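Local coordinates for NikO protein (Streptomyces tendae, PDB 4FQD), which is an enolpyruvyl transferase essential in nikkomycin biosynthesis, which probably moves the enolpyruvyl group of phosphoenolpyruvate onto a uridine nucleotide, as MurA-type relatives do, at residues Val41-Thr46 against Ala199-Ala204; Thr62-Glu67 against Val102-Gly107; Leu415-Leu420 against Glu443-Leu448. The protein carries 4 engineered substitutions. One frame throughout, in Å; residues are numbered along the deposited sequence.

Overall arrangement
All three contacts are apolar and mostly buried, and none carries a hydrogen bond between its segments. Contacts 1 and 2 are neighbours, with centres about 17 Å apart; they meet where V41 CG1 of helix 34-44 lies 3.9 Å from L65 CD1 of helix 60-71. Contact 3 stands apart, its centre about 37 Å from that of contact 1 and on the opposite side of the chain's centre, consistent with the two-domain layout of enolpyruvyl transferases. Contacts 1 and 3, wholly aliphatic across their segments, each pack a single leucine against another helical segment, whereas contact 2 sets a loop on a helix and includes an exposed arginine at its border. Charged residues of 443-448 take no part.

Contact 1 (Val41-Thr46 against Ala199-Ala204); sequences VAAAAT and ALLMGA
L201 carries its segment's side of this contact, reaching from helix 192-204 to A42 and A43 of helix 34-44 and to T46 farther along the chain. The pairing joins, through buried residues, two helices of the inverse alpha/beta barrel, the enolpyruvyl transferase fold in which helices pack inside and sheets lie outside. Early in 199-204, L200 is turned to other partners, V221, M224 and V225 of helix 219-231. One residue on, L201 points at the opposite segment, and its CA lies 6.6 Å from the CA of A43, a close approach that fits the small side chains of A42 and A43. The side chain of L201 has CG anti to its carbonyl carbon (chi1 -70°), which carries the isobutyl fork across the gap with its two methyls on different residues. A42 points its methyl at the leucine, with A42 CB 3.9 Å from L201 CD1. A43 offers mainly backbone to L201 CD2, which is 3.8 Å from A43 CA and 4.2 Å from A43 CB. The same methyl has a looser neighbour in T46, whose CG2 is 4.4 Å from L201 CD2. M202 follows with its side chain directed away from 41-46, and P113 of helix 112-118 touches both it and L201. T46 offers its methyl to the leucine while its hydroxyl turns back to its own segment. There, T46 OG1 donates a hydrogen bond of 2.8 Å to A43 O, meeting the carbonyl at a C=O...O angle of 140° and tilted 27° from the carbonyl plane.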
ATOM      1  N   VAL A  41      32.286   5.166  -7.147  1.00 12.17           N
ATOM      2  CA  VAL A  41      33.559   4.489  -6.948  1.00 10.33           C
ATOM      3  C   VAL A  41      33.618   3.212  -7.782  1.00 13.32           C
ATOM      4  O   VAL A  41      34.649   2.891  -8.376  1.00 12.24           O
ATOM      5  CB  VAL A  41      33.791   4.162  -5.455  1.00 13.71           C
ATOM      6  CG1 VAL A  41      34.916   3.156  -5.284  1.00 14.72           C
ATOM      7  CG2 VAL A  41      34.087   5.436  -4.676  1.00 11.93           C
ATOM      8  N   ALA A  42      32.499   2.494  -7.831  1.00 15.68           N
ATOM      9  CA  ALA A  42      32.403   1.265  -8.612  1.00 13.43           C
ATOM     10  C   ALA A  42      32.650   1.539 -10.092  1.00 11.68           C
ATOM     11  O   ALA A  42      33.323   0.766 -10.773  1.00 12.21           O
ATOM     12  CB  ALA A  42      31.044   0.614  -8.414  1.00 11.85           C
ATOM     13  N   ALA A  43      32.103   2.648 -10.579  1.00  8.41           N
ATOM     14  CA  ALA A  43      32.302   3.056 -11.965  1.00 11.20           C
ATOM     15  C   ALA A  43      33.743   3.497 -12.191  1.00 12.09           C
ATOM     16  O   ALA A  43      34.301   3.304 -13.269  1.00 10.43           O
ATOM     17  CB  ALA A  43      31.341   4.174 -12.328  1.00 10.30           C
ATOM     18  N   ALA A  44      34.338   4.089 -11.160  1.00 12.85           N
ATOM     19  CA  ALA A  44      35.720   4.552 -11.228  1.00 15.29           C
ATOM     20  C   ALA A  44      36.696   3.382 -11.266  1.00 13.34           C
ATOM     21  O   ALA A  44      37.771   3.475 -11.858  1.00 14.24           O
ATOM     22  CB  ALA A  44      36.029   5.461 -10.049  1.00 10.67           C
ATOM     23  N   ALA A  45      36.310   2.277 -10.635  1.00 12.12           N
ATOM     24  CA  ALA A  45      37.161   1.095 -10.558  1.00 10.79           C
ATOM     25  C   ALA A  45      37.350   0.437 -11.921  1.00 19.14           C
ATOM     26  O   ALA A  45      38.289  -0.335 -12.122  1.00 17.96           O
ATOM     27  CB  ALA A  45      36.588   0.098  -9.564  1.00 10.62           C
ATOM     28  N   THR A  46      36.453   0.743 -12.853  1.00 13.70           N
ATOM     29  CA  THR A  46      36.516   0.170 -14.191  1.00 18.64           C
ATOM     30  C   THR A  46      37.346   1.041 -15.126  1.00 16.31           C
ATOM     31  O   THR A  46      37.739   0.605 -16.208  1.00 13.07           O
ATOM     32  CB  THR A  46      35.109   0.027 -14.801  1.00 12.56           C
ATOM     33  OG1 THR A  46      34.608   1.321 -15.157  1.00 10.14           O
ATOM     34  CG2 THR A  46      34.158  -0.630 -13.814  1.00  8.62           C
ATOM     35  N   ALA A 199      24.481  -4.633 -14.081  1.00 12.97           N
ATOM     36  CA  ALA A 199      24.266  -4.711 -15.523  1.00 10.14           C
ATOM     37  C   ALA A 199      24.817  -3.488 -16.249  1.00 15.40           C
ATOM     38  O   ALA A 199      25.388  -3.608 -17.334  1.00 16.55           O
ATOM     39  CB  ALA A 199      22.791  -4.887 -15.830  1.00 12.58           C
ATOM     40  N   LEU A 200      24.639  -2.316 -15.650  1.00 11.53           N
ATOM     41  CA  LEU A 200      25.163  -1.082 -16.223  1.00 15.47           C
ATOM     42  C   LEU A 200      26.685  -1.102 -16.272  1.00 13.98           C
ATOM     43  O   LEU A 200      27.286  -0.752 -17.288  1.00 13.93           O
ATOM     44  CB  LEU A 200      24.681   0.130 -15.428  1.00 11.62           C
ATOM     45  CG  LEU A 200      23.383   0.773 -15.910  1.00 16.72           C
ATOM     46  CD1 LEU A 200      22.942   1.851 -14.941  1.00 22.80           C
ATOM     47  CD2 LEU A 200      23.574   1.353 -17.302  1.00 11.92           C
ATOM     48  N   LEU A 201      27.300  -1.514 -15.168  1.00 12.04           N
ATOM     49  CA  LEU A 201      28.751  -1.618 -15.089  1.00 16.03           C
ATOM     50  C   LEU A 201      29.279  -2.636 -16.092  1.00 14.99           C
ATOM     51  O   LEU A 201      30.257  -2.378 -16.794  1.00 17.07           O
ATOM     52  CB  LEU A 201      29.186  -1.996 -13.672  1.00 12.48           C
ATOM     53  CG  LEU A 201      29.009  -0.922 -12.596  1.00 14.07           C
ATOM     54  CD1 LEU A 201      29.282  -1.495 -11.214  1.00 18.73           C
ATOM     55  CD2 LEU A 201      29.918   0.264 -12.873  1.00  9.48           C
ATOM     56  N   MET A 202      28.622  -3.791 -16.157  1.00 12.45           N
ATOM     57  CA  MET A 202      29.009  -4.845 -17.089  1.00 16.54           C
ATOM     58  C   MET A 202      28.857  -4.388 -18.535  1.00 16.58           C
ATOM     59  O   MET A 202      29.656  -4.750 -19.396  1.00 15.65           O
ATOM     60  CB  MET A 202      28.179  -6.108 -16.853  1.00 13.43           C
ATOM     61  CG  MET A 202      28.477  -6.817 -15.542  1.00 16.40           C
ATOM     62  SD  MET A 202      30.196  -7.346 -15.409  1.00 18.87           S
ATOM     63  CE  MET A 202      30.309  -8.492 -16.781  1.00 18.57           C
ATOM     64  N   GLY A 203      27.826  -3.591 -18.793  1.00 12.77           N
ATOM     65  CA  GLY A 203      27.565  -3.089 -20.130  1.00 12.08           C
ATOM     66  C   GLY A 203      28.638  -2.138 -20.621  1.00 15.95           C
ATOM     67  O   GLY A 203      28.926  -2.080 -21.816  1.00 13.85           O
ATOM     68  N   ALA A 204      29.237  -1.396 -19.696  1.00 13.56           N
ATOM     69  CA  ALA A 204      30.251  -0.406 -20.044  1.00 16.45           C
ATOM     70  C   ALA A 204      31.619  -1.038 -20.290  1.00 18.31           C
ATOM     71  O   ALA A 204      32.422  -0.516 -21.065  1.00 15.83           O
ATOM     72  CB  ALA A 204      30.342   0.663 -18.966  1.00 14.86           C
TER

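Contact 2 (Thr62-Glu67 against Val102-Gly107)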
ATOM      1  N   THR A  62      33.629   4.937   2.822  1.00 20.93           N
ATOM      2  CA  THR A  62      34.686   5.757   2.238  1.00 21.21           C
ATOM      3  C   THR A  62      36.070   5.248   2.626  1.00 21.88           C
ATOM      4  O   THR A  62      36.967   5.155   1.787  1.00 26.50           O
ATOM      5  CB  THR A  62      34.564   7.229   2.673  1.00 21.74           C
ATOM      6  OG1 THR A  62      33.230   7.693   2.437  1.00 22.08           O
ATOM      7  CG2 THR A  62      35.544   8.098   1.901  1.00 18.56           C
ATOM      8  N   ALA A  63      36.236   4.916   3.902  1.00 21.78           N
ATOM      9  CA  ALA A  63      37.516   4.445   4.414  1.00 18.35           C
ATOM     10  C   ALA A  63      37.903   3.099   3.810  1.00 22.17           C
ATOM     11  O   ALA A  63      39.030   2.920   3.350  1.00 20.10           O
ATOM     12  CB  ALA A  63      37.481   4.357   5.934  1.00 14.08           C
ATOM     13  N   VAL A  64      36.962   2.159   3.807  1.00 15.80           N
ATOM     14  CA  VAL A  64      37.226   0.815   3.302  1.00 16.85           C
ATOM     15  C   VAL A  64      37.494   0.813   1.799  1.00 27.07           C
ATOM     16  O   VAL A  64      38.450   0.189   1.338  1.00 24.00           O
ATOM     17  CB  VAL A  64      36.070  -0.150   3.623  1.00 25.70           C
ATOM     18  CG1 VAL A  64      36.382  -1.544   3.100  1.00 24.13           C
ATOM     19  CG2 VAL A  64      35.813  -0.187   5.122  1.00 26.78           C
ATOM     20  N   LEU A  65      36.652   1.515   1.044  1.00 22.12           N
ATOM     21  CA  LEU A  65      36.833   1.632  -0.402  1.00 21.85           C
ATOM     22  C   LEU A  65      38.186   2.246  -0.736  1.00 19.07           C
ATOM     23  O   LEU A  65      38.840   1.846  -1.699  1.00 24.16           O
ATOM     24  CB  LEU A  65      35.713   2.468  -1.027  1.00 20.28           C
ATOM     25  CG  LEU A  65      34.347   1.797  -1.187  1.00 15.37           C
ATOM     26  CD1 LEU A  65      33.324   2.791  -1.714  1.00 18.74           C
ATOM     27  CD2 LEU A  65      34.445   0.590  -2.105  1.00 14.36           C
ATOM     28  N   GLY A  66      38.601   3.217   0.069  1.00 18.76           N
ATOM     29  CA  GLY A  66      39.895   3.850  -0.105  1.00 20.44           C
ATOM     30  C   GLY A  66      41.029   2.877   0.144  1.00 23.29           C
ATOM     31  O   GLY A  66      42.034   2.885  -0.566  1.00 28.49           O
ATOM     32  N   GLU A  67      40.864   2.031   1.155  1.00 20.88           N
ATOM     33  CA  GLU A  67      41.871   1.032   1.488  1.00 23.09           C
ATOM     34  C   GLU A  67      41.923  -0.065   0.431  1.00 22.05           C
ATOM     35  O   GLU A  67      42.998  -0.555   0.090  1.00 23.30           O
ATOM     36  CB  GLU A  67      41.601   0.431   2.871  1.00 25.94           C
ATOM     37  CG  GLU A  67      41.786   1.410   4.021  1.00 30.58           C
ATOM     38  CD  GLU A  67      41.377   0.824   5.359  1.00 44.01           C
ATOM     39  OE1 GLU A  67      40.992  -0.363   5.397  1.00 42.95           O
ATOM     40  OE2 GLU A  67      41.440   1.551   6.373  1.00 46.14           O
ATOM     41  N   VAL A 102      37.519  -6.643   2.265  1.00 46.26           N
ATOM     42  CA  VAL A 102      36.415  -6.547   1.314  1.00 42.31           C
ATOM     43  C   VAL A 102      35.057  -6.771   1.984  1.00 40.41           C
ATOM     44  O   VAL A 102      34.087  -6.067   1.698  1.00 44.62           O
ATOM     45  CB  VAL A 102      36.597  -7.545   0.145  1.00 45.70           C
ATOM     46  CG1 VAL A 102      35.294  -7.736  -0.622  1.00 45.67           C
ATOM     47  CG2 VAL A 102      37.712  -7.081  -0.783  1.00 43.45           C
ATOM     48  N   GLY A 103      34.999  -7.743   2.889  1.00 38.52           N
ATOM     49  CA  GLY A 103      33.758  -8.094   3.557  1.00 33.15           C
ATOM     50  C   GLY A 103      33.299  -7.086   4.595  1.00 37.13           C
ATOM     51  O   GLY A 103      32.230  -7.241   5.185  1.00 42.42           O
ATOM     52  N   ARG A 104      34.108  -6.055   4.824  1.00 33.46           N
ATOM     53  CA  ARG A 104      33.770  -5.015   5.791  1.00 34.00           C
ATOM     54  C   ARG A 104      32.576  -4.182   5.334  1.00 32.94           C
ATOM     55  O   ARG A 104      31.808  -3.681   6.157  1.00 33.96           O
ATOM     56  CB  ARG A 104      34.972  -4.103   6.050  1.00 38.00           C
ATOM     57  CG  ARG A 104      36.082  -4.748   6.861  1.00 42.12           C
ATOM     58  CD  ARG A 104      37.312  -3.859   6.932  1.00 49.48           C
ATOM     59  NE  ARG A 104      37.080  -2.661   7.733  1.00 69.65           N
ATOM     60  CZ  ARG A 104      37.373  -2.561   9.026  1.00 77.90           C
ATOM     61  NH1 ARG A 104      37.916  -3.588   9.665  1.00 71.08           N
ATOM     62  NH2 ARG A 104      37.129  -1.435   9.679  1.00 59.45           N
ATOM     63  N   ILE A 105      32.424  -4.035   4.022  1.00 30.37           N
ATOM     64  CA  ILE A 105      31.336  -3.238   3.466  1.00 31.46           C
ATOM     65  C   ILE A 105      30.545  -3.995   2.403  1.00 27.95           C
ATOM     66  O   ILE A 105      31.004  -5.003   1.864  1.00 20.58           O
ATOM     67  CB  ILE A 105      31.849  -1.920   2.855  1.00 25.53           C
ATOM     68  CG1 ILE A 105      32.897  -2.206   1.779  1.00 26.06           C
ATOM     69  CG2 ILE A 105      32.422  -1.017   3.937  1.00 26.89           C
ATOM     70  CD1 ILE A 105      33.382  -0.969   1.062  1.00 19.57           C
ATOM     71  N   HIS A 106      29.351  -3.494   2.110  1.00 31.83           N
ATOM     72  CA  HIS A 106      28.485  -4.090   1.102  1.00 33.92           C
ATOM     73  C   HIS A 106      28.817  -3.550  -0.286  1.00 25.01           C
ATOM     74  O   HIS A 106      28.594  -4.217  -1.295  1.00 26.10           O
ATOM     75  CB  HIS A 106      27.019  -3.808   1.441  1.00 23.43           C
ATOM     76  CG  HIS A 106      26.052  -4.283   0.401  1.00 33.71           C
ATOM     77  ND1 HIS A 106      25.507  -3.443  -0.545  1.00 39.64           N
ATOM     78  CD2 HIS A 106      25.528  -5.508   0.165  1.00 36.18           C
ATOM     79  CE1 HIS A 106      24.693  -4.132  -1.325  1.00 40.17           C
ATOM     80  NE2 HIS A 106      24.687  -5.388  -0.914  1.00 42.51           N
ATOM     81  N   GLY A 107      29.363  -2.339  -0.325  1.00 18.14           N
ATOM     82  CA  GLY A 107      29.658  -1.670  -1.579  1.00 28.62           C
ATOM     83  C   GLY A 107      30.762  -2.311  -2.399  1.00 27.12           C
ATOM     84  O   GLY A 107      30.925  -2.002  -3.580  1.00 22.45           O
TER
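V64 and I105 bring their CA atoms to 7.2 Å, the nearest CA pair between 62-67 and 102-107; the loop segment opens with a type I beta turn, V102 to I105. Their side chains reach toward each other tip to tip, with both branches engaged: V64 CG1 is 3.7 Å from I105 CD1, and V64 CG2 is 3.7 Å from I105 CG2. I105 turns CG1 in between the two backbone branches of its CA (chi1 57°), and with the rest of the chain extended CD1 comes to lie between two helix residues. The second is L65, whose side chain crosses that of I105 at about a right angle and puts CD2 3.7 Å from I105 CD1. R104, one step earlier in the turn, borders this apolar patch. Its chain bends at chi3 (69°), and V64 CG2 lies at the edge of the guanidinium, near its plane, 3.8 Å from R104 NE. E67 carries the opposite charge nearby, but at 5.1 Å between E67 OE1 and R104 NE any attraction is probably modest. S108 OG hydrogen-bonds to V102 O and I105 O, which probably steadies the turn. Here a connecting loop, between helices 99-102 and 112-118, presents a hydrophobic side chain to an adjacent helix, packing on V64 and L65 of helix 60-71, next to L101 of helix 99-102, within the inverse alpha/beta barrel fold.

Contact 3 (Leu415-Leu420 against Glu443-Leu448)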
ATOM      1  N   LEU A 415      15.369   5.096  16.898  1.00  9.94           N
ATOM      2  CA  LEU A 415      15.253   4.881  18.336  1.00 12.80           C
ATOM      3  C   LEU A 415      15.879   6.044  19.094  1.00 16.55           C
ATOM      4  O   LEU A 415      15.370   6.472  20.131  1.00 14.34           O
ATOM      5  CB  LEU A 415      15.917   3.567  18.748  1.00 10.65           C
ATOM      6  CG  LEU A 415      15.184   2.285  18.350  1.00 14.46           C
ATOM      7  CD1 LEU A 415      15.937   1.061  18.844  1.00 10.58           C
ATOM      8  CD2 LEU A 415      13.762   2.301  18.879  1.00 14.66           C
ATOM      9  N   LEU A 416      16.986   6.550  18.563  1.00 13.74           N
ATOM     10  CA  LEU A 416      17.689   7.671  19.171  1.00 13.43           C
ATOM     11  C   LEU A 416      16.838   8.936  19.123  1.00 12.97           C
ATOM     12  O   LEU A 416      16.821   9.716  20.073  1.00 13.39           O
ATOM     13  CB  LEU A 416      19.028   7.902  18.467  1.00 12.22           C
ATOM     14  CG  LEU A 416      19.910   9.029  19.001  1.00 13.99           C
ATOM     15  CD1 LEU A 416      20.133   8.873  20.496  1.00 16.49           C
ATOM     16  CD2 LEU A 416      21.239   9.050  18.261  1.00 10.90           C
ATOM     17  N   LEU A 417      16.128   9.129  18.016  1.00 11.92           N
ATOM     18  CA  LEU A 417      15.254  10.286  17.859  1.00 10.95           C
ATOM     19  C   LEU A 417      14.056  10.197  18.796  1.00 12.07           C
ATOM     20  O   LEU A 417      13.653  11.192  19.400  1.00 12.77           O
ATOM     21  CB  LEU A 417      14.774  10.407  16.411  1.00  7.94           C
ATOM     22  CG  LEU A 417      15.840  10.654  15.344  1.00 10.84           C
ATOM     23  CD1 LEU A 417      15.199  10.785  13.973  1.00 10.31           C
ATOM     24  CD2 LEU A 417      16.661  11.890  15.679  1.00  8.26           C
ATOM     25  N   ALA A 418      13.491   9.000  18.911  1.00 10.21           N
ATOM     26  CA  ALA A 418      12.340   8.771  19.774  1.00  9.37           C
ATOM     27  C   ALA A 418      12.719   8.911  21.246  1.00 13.36           C
ATOM     28  O   ALA A 418      11.931   9.401  22.054  1.00 13.48           O
ATOM     29  CB  ALA A 418      11.741   7.400  19.504  1.00  9.84           C
ATOM     30  N   ALA A 419      13.930   8.480  21.585  1.00 10.89           N
ATOM     31  CA  ALA A 419      14.424   8.576  22.954  1.00  9.92           C
ATOM     32  C   ALA A 419      14.603  10.030  23.377  1.00 14.51           C
ATOM     33  O   ALA A 419      14.396  10.378  24.540  1.00 16.36           O
ATOM     34  CB  ALA A 419      15.732   7.816  23.101  1.00  9.12           C
ATOM     35  N   LEU A 420      14.986  10.876  22.425  1.00 13.00           N
ATOM     36  CA  LEU A 420      15.193  12.295  22.696  1.00 12.67           C
ATOM     37  C   LEU A 420      13.881  13.019  22.989  1.00 15.59           C
ATOM     38  O   LEU A 420      13.881  14.140  23.498  1.00 14.66           O
ATOM     39  CB  LEU A 420      15.919  12.965  21.527  1.00 10.60           C
ATOM     40  CG  LEU A 420      17.399  12.618  21.362  1.00 15.12           C
ATOM     41  CD1 LEU A 420      17.941  13.175  20.055  1.00 12.97           C
ATOM     42  CD2 LEU A 420      18.204  13.141  22.542  1.00 10.11           C
ATOM     43  N   GLU A 443      27.038  13.169  17.681  1.00 14.64           N
ATOM     44  CA  GLU A 443      27.709  14.460  17.789  1.00 19.58           C
ATOM     45  C   GLU A 443      26.883  15.584  17.171  1.00 21.62           C
ATOM     46  O   GLU A 443      26.798  16.679  17.728  1.00 21.17           O
ATOM     47  CB  GLU A 443      29.088  14.405  17.131  1.00 20.80           C
ATOM     48  CG  GLU A 443      29.825  15.734  17.131  1.00 25.17           C
ATOM     49  CD  GLU A 443      31.109  15.689  16.327  1.00 36.00           C
ATOM     50  OE1 GLU A 443      31.965  14.826  16.616  1.00 37.92           O
ATOM     51  OE2 GLU A 443      31.260  16.512  15.400  1.00 32.69           O
ATOM     52  N   ASP A 444      26.277  15.309  16.020  1.00 18.69           N
ATOM     53  CA  ASP A 444      25.453  16.299  15.333  1.00 18.17           C
ATOM     54  C   ASP A 444      24.210  16.659  16.141  1.00 18.75           C
ATOM     55  O   ASP A 444      23.797  17.818  16.174  1.00 22.45           O
ATOM     56  CB  ASP A 444      25.055  15.803  13.941  1.00 15.88           C
ATOM     57  CG  ASP A 444      26.214  15.818  12.965  1.00 25.72           C
ATOM     58  OD1 ASP A 444      27.163  16.599  13.184  1.00 27.84           O
ATOM     59  OD2 ASP A 444      26.174  15.055  11.976  1.00 25.26           O
ATOM     60  N   LEU A 445      23.619  15.661  16.791  1.00 18.07           N
ATOM     61  CA  LEU A 445      22.438  15.877  17.619  1.00 15.02           C
ATOM     62  C   LEU A 445      22.781  16.656  18.886  1.00 18.55           C
ATOM     63  O   LEU A 445      22.089  17.610  19.240  1.00 16.14           O
ATOM     64  CB  LEU A 445      21.778  14.544  17.978  1.00 15.56           C
ATOM     65  CG  LEU A 445      20.942  13.890  16.876  1.00 19.81           C
ATOM     66  CD1 LEU A 445      20.517  12.492  17.283  1.00 16.22           C
ATOM     67  CD2 LEU A 445      19.726  14.745  16.555  1.00 12.01           C
ATOM     68  N   VAL A 446      23.849  16.238  19.560  1.00 16.85           N
ATOM     69  CA  VAL A 446      24.335  16.918  20.758  1.00 17.34           C
ATOM     70  C   VAL A 446      24.622  18.388  20.460  1.00 22.60           C
ATOM     71  O   VAL A 446      24.378  19.267  21.290  1.00 22.59           O
ATOM     72  CB  VAL A 446      25.608  16.232  21.308  1.00 21.01           C
ATOM     73  CG1 VAL A 446      26.311  17.115  22.332  1.00 12.46           C
ATOM     74  CG2 VAL A 446      25.264  14.875  21.907  1.00 14.87           C
ATOM     75  N   LYS A 447      25.119  18.644  19.255  1.00 17.81           N
ATOM     76  CA  LYS A 447      25.421  19.994  18.805  1.00 19.07           C
ATOM     77  C   LYS A 447      24.158  20.853  18.758  1.00 23.15           C
ATOM     78  O   LYS A 447      24.222  22.076  18.892  1.00 21.90           O
ATOM     79  CB  LYS A 447      26.073  19.942  17.423  1.00 19.97           C
ATOM     80  CG  LYS A 447      26.832  21.194  17.033  1.00 27.51           C
ATOM     81  CD  LYS A 447      27.399  21.065  15.629  1.00 55.81           C
ATOM     82  CE  LYS A 447      28.302  19.846  15.501  1.00 48.72           C
ATOM     83  NZ  LYS A 447      28.785  19.661  14.104  1.00 49.01           N
ATOM     84  N   LEU A 448      23.012  20.205  18.573  1.00 19.51           N
ATOM     85  CA  LEU A 448      21.734  20.905  18.507  1.00 18.18           C
ATOM     86  C   LEU A 448      21.109  21.084  19.888  1.00 19.22           C
ATOM     87  O   LEU A 448      20.084  21.750  20.030  1.00 22.09           O
ATOM     88  CB  LEU A 448      20.761  20.163  17.588  1.00 20.59           C
ATOM     89  CG  LEU A 448      21.162  20.024  16.119  1.00 16.79           C
ATOM     90  CD1 LEU A 448      20.127  19.200  15.368  1.00 16.06           C
ATOM     91  CD2 LEU A 448      21.332  21.391  15.477  1.00 14.71           C
TER
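L445 supplies the whole face that segment 443-448 turns to 415-420, and one of its methyls, CD1, touches three leucines there: L416, L417 and L420. The evidence lies in the buried area, of which L445 accounts for more than half, the remainder being shared almost evenly among the three. The two segments stay well apart, their nearest CA atoms, L417 and L445, being 9.1 Å from each other, so the gap is bridged by side chains. L445 leans across it with CG anti to its carbonyl carbon (chi1 -77°). L420 meets this side chain at a slant, its CD1 3.8 Å from L445 CD1. L417 starts out in another direction, but its end swings closer, and its CD2 lies 4.2 Å from L445 CD1. The third partner, L416, reaches tip to tip toward L445: with CG anti to its backbone N (chi1 -179°), it extends across to bring CD2 3.7 Å from L445 CD1. Other parts of the fold extend this apolar cluster. I452 of strand 451-456 touches L416, L420 and L445, while W271 of helix 265-278 and L24 also pack on L445. Helices 409-419 and 441-447 are thus joined over a strand of the sheet that includes 14-19, in keeping with the inverse alpha/beta barrel. The charged residues of 443-448 take no part in the contact: K447 NZ and D444 OD1 form a salt bridge of 3.6 Å within the segment, and R439 pairs with both D444 and E443. Since no hydrogen bond or ion pair spans the two segments, the contact itself rests on dispersion between methyl groups and the exclusion of water from aliphatic carbon, without directional bonds.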